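Histidine acid phosphatase (Bifidobacterium longum subsp. infantis, PDB 6RXD) probably catalyses removal of phosphate groups from inositol polyphosphates such as phytate, and from 2,3-bisphosphoglycerate. Local coordinates at residues A[48-53]-A[90-95]. Numbering follows the deposited sequence. Where two conformers were deposited one is given.
Sequences RGLSSY and AANVEN. With ZN (zinc ion), chain D.
A buried backbone-to-side-chain hydrogen bond, from L50 N to the amide oxygen of N92, ties the loop after strand 34-44 to the last turns of helix 75-95. L50 N donates to N92 OD1 at 3.0 Å. The bond is bent, 133° at the hydrogen, and the donor stands 29° from the carbonyl plane of the amide. N92 CG lies anti to its own carbonyl carbon (chi1 -81°), the conformer in which the amide meets the loop. G49 CA packs against the same oxygen, 3.6 Å from N92 OD1. The other half of the amide meets the leucine side chain at about a right angle, with L50 CD1 3.5 Å from N92 ND2. N92 ND2 also bonds to the carbonyl oxygen of I88, one turn back in the helix, so both ends of the amide are held and its rotation is fixed. L50 packs on L311 and I314 of helix 301-317 as well, so its side chain touches two helices. Two residues on from N92, the E94 carboxylate grips a zinc ion with both oxygens, E94 OE2 lying 2.3 Å from the zinc; H326 and a water are further ligands. Through the N92 amide, helix 75-95 thus meets the loop just after the RHG signature motif of a branch 2 histidine phosphatase.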
ATOM      1  N   ARG A  48       2.481   5.954  -7.165  1.00 11.57           N
ATOM      2  CA  ARG A  48       3.401   7.089  -7.128  1.00 10.91           C
ATOM      3  C   ARG A  48       4.528   6.839  -8.105  1.00 16.24           C
ATOM      4  O   ARG A  48       4.735   5.710  -8.536  1.00 15.87           O
ATOM      5  CB  ARG A  48       4.028   7.216  -5.736  1.00 19.88           C
ATOM      6  CG  ARG A  48       3.079   7.505  -4.600  1.00 28.25           C
ATOM      7  CD  ARG A  48       3.831   7.433  -3.271  1.00 21.47           C
ATOM      8  NE  ARG A  48       4.951   8.373  -3.210  1.00 32.62           N
ATOM      9  CZ  ARG A  48       5.333   9.016  -2.109  1.00 46.64           C
ATOM     10  NH1 ARG A  48       6.363   9.859  -2.150  1.00 43.47           N
ATOM     11  NH2 ARG A  48       4.683   8.827  -0.966  1.00 46.24           N
ATOM     12  N   GLY A  49       5.277   7.885  -8.441  1.00 16.94           N
ATOM     13  CA  GLY A  49       6.461   7.702  -9.264  1.00 15.82           C
ATOM     14  C   GLY A  49       7.651   7.245  -8.443  1.00 16.75           C
ATOM     15  O   GLY A  49       7.502   6.854  -7.282  1.00 16.06           O
ATOM     16  N   LEU A  50       8.839   7.274  -9.043  1.00 12.66           N
ATOM     17  CA  LEU A  50      10.061   6.972  -8.303  1.00 11.69           C
ATOM     18  C   LEU A  50      10.207   7.968  -7.162  1.00 14.61           C
ATOM     19  O   LEU A  50       9.836   9.135  -7.301  1.00 17.36           O
ATOM     20  CB  LEU A  50      11.270   7.068  -9.233  1.00 12.38           C
ATOM     21  CG  LEU A  50      11.316   6.000 -10.323  1.00 13.90           C
ATOM     22  CD1 LEU A  50      12.437   6.304 -11.332  1.00 13.47           C
ATOM     23  CD2 LEU A  50      11.492   4.604  -9.711  1.00 14.97           C
ATOM     24  N   SER A  51      10.742   7.517  -6.027  1.00 17.35           N
ATOM     25  CA  SER A  51      10.850   8.377  -4.851  0.55 15.99           C
ATOM     26  C   SER A  51      11.920   9.448  -5.042  1.00 16.11           C
ATOM     27  O   SER A  51      11.818  10.549  -4.496  1.00 16.76           O
ATOM     28  CB  SER A  51      11.162   7.550  -3.605  0.55 20.28           C
ATOM     29  OG  SER A  51      12.389   6.866  -3.749  0.55 22.71           O
ATOM     30  N   SER A  52      12.945   9.125  -5.828  1.00 14.48           N
ATOM     31  CA  SER A  52      14.017  10.066  -6.122  1.00 14.20           C
ATOM     32  C   SER A  52      14.796   9.623  -7.351  1.00 15.16           C
ATOM     33  O   SER A  52      14.566   8.532  -7.880  1.00 14.40           O
ATOM     34  CB  SER A  52      14.968  10.182  -4.928  1.00 20.34           C
ATOM     35  OG  SER A  52      15.628   8.956  -4.703  1.00 23.14           O
ATOM     36  N   TYR A  53      15.689  10.491  -7.819  1.00 13.84           N
ATOM     37  CA  TYR A  53      16.570  10.182  -8.936  1.00 13.21           C
ATOM     38  C   TYR A  53      17.645   9.244  -8.409  1.00 18.19           C
ATOM     39  O   TYR A  53      18.645   9.679  -7.822  1.00 15.39           O
ATOM     40  CB  TYR A  53      17.160  11.485  -9.500  1.00 13.39           C
ATOM     41  CG  TYR A  53      18.026  11.337 -10.739  1.00 14.32           C
ATOM     42  CD1 TYR A  53      17.583  10.636 -11.858  1.00 12.86           C
ATOM     43  CD2 TYR A  53      19.283  11.923 -10.794  1.00 14.69           C
ATOM     44  CE1 TYR A  53      18.395  10.506 -12.994  1.00 12.92           C
ATOM     45  CE2 TYR A  53      20.088  11.808 -11.910  1.00 15.58           C
ATOM     46  CZ  TYR A  53      19.642  11.103 -13.010  1.00 14.49           C
ATOM     47  OH  TYR A  53      20.465  10.996 -14.118  1.00 16.24           O
ATOM     48  N   ALA A  90      12.369  11.185 -17.582  1.00 12.22           N
ATOM     49  CA  ALA A  90      11.623  12.334 -18.077  1.00 12.89           C
ATOM     50  C   ALA A  90      10.197  12.370 -17.541  1.00 12.75           C
ATOM     51  O   ALA A  90       9.665  13.437 -17.262  1.00 16.15           O
ATOM     52  CB  ALA A  90      11.628  12.359 -19.606  1.00 16.33           C
ATOM     53  N   ALA A  91       9.572  11.208 -17.406  1.00 12.12           N
ATOM     54  CA  ALA A  91       8.221  11.139 -16.865  1.00 15.76           C
ATOM     55  C   ALA A  91       8.200  11.616 -15.410  1.00 14.75           C
ATOM     56  O   ALA A  91       7.288  12.338 -14.980  1.00 15.46           O
ATOM     57  CB  ALA A  91       7.684   9.729 -16.974  1.00 15.38           C
ATOM     58  N   ASN A  92       9.208  11.207 -14.652  1.00 12.26           N
ATOM     59  CA  ASN A  92       9.321  11.632 -13.262  1.00 13.12           C
ATOM     60  C   ASN A  92       9.682  13.098 -13.081  1.00 15.15           C
ATOM     61  O   ASN A  92       9.192  13.757 -12.157  1.00 15.74           O
ATOM     62  CB  ASN A  92      10.329  10.745 -12.531  1.00 13.53           C
ATOM     63  CG  ASN A  92       9.723   9.444 -12.096  1.00 16.25           C
ATOM     64  OD1 ASN A  92       8.992   9.401 -11.103  1.00 15.77           O
ATOM     65  ND2 ASN A  92       9.998   8.373 -12.842  1.00 15.51           N
ATOM     66  N   VAL A  93      10.523  13.616 -13.965  1.00 16.01           N
ATOM     67  CA  VAL A  93      10.892  15.023 -13.895  1.00 15.34           C
ATOM     68  C   VAL A  93       9.654  15.885 -14.110  1.00 15.57           C
ATOM     69  O   VAL A  93       9.411  16.853 -13.384  1.00 17.73           O
ATOM     70  CB  VAL A  93      11.999  15.358 -14.909  1.00 13.51           C
ATOM     71  CG1 VAL A  93      12.109  16.860 -15.121  1.00 18.42           C
ATOM     72  CG2 VAL A  93      13.326  14.794 -14.429  1.00 18.35           C
ATOM     73  N   GLU A  94       8.832  15.490 -15.070  1.00 14.70           N
ATOM     74  CA  GLU A  94       7.616  16.241 -15.353  1.00 18.25           C
ATOM     75  C   GLU A  94       6.592  16.161 -14.224  1.00 16.37           C
ATOM     76  O   GLU A  94       5.966  17.161 -13.867  1.00 21.98           O
ATOM     77  CB  GLU A  94       6.987  15.744 -16.647  1.00 17.68           C
ATOM     78  CG  GLU A  94       5.702  16.441 -16.965  1.00 23.22           C
ATOM     79  CD  GLU A  94       5.026  15.837 -18.148  1.00 31.92           C
ATOM     80  OE1 GLU A  94       4.644  16.595 -19.064  1.00 43.21           O
ATOM     81  OE2 GLU A  94       4.865  14.595 -18.153  1.00 30.16           O
ATOM     82  N   ASN A  95       6.407  14.973 -13.669  1.00 17.74           N
ATOM     83  CA  ASN A  95       5.419  14.796 -12.615  0.51 21.28           C
ATOM     84  C   ASN A  95       5.901  15.303 -11.272  1.00 22.28           C
ATOM     85  O   ASN A  95       5.102  15.724 -10.435  1.00 23.60           O
ATOM     86  CB  ASN A  95       5.018  13.330 -12.499  0.51 18.94           C
ATOM     87  CG  ASN A  95       3.889  12.969 -13.423  0.51 22.54           C
ATOM     88  OD1 ASN A  95       3.640  13.655 -14.415  0.51 23.58           O
ATOM     89  ND2 ASN A  95       3.189  11.888 -13.104  0.51 23.12           N
TER
HETATM   90 ZN    ZN D 602       5.211  14.543 -20.400  1.00 32.30          ZN
HETATM   91  O   HOH W   1       6.805  15.713 -21.801  1.00 41.95           O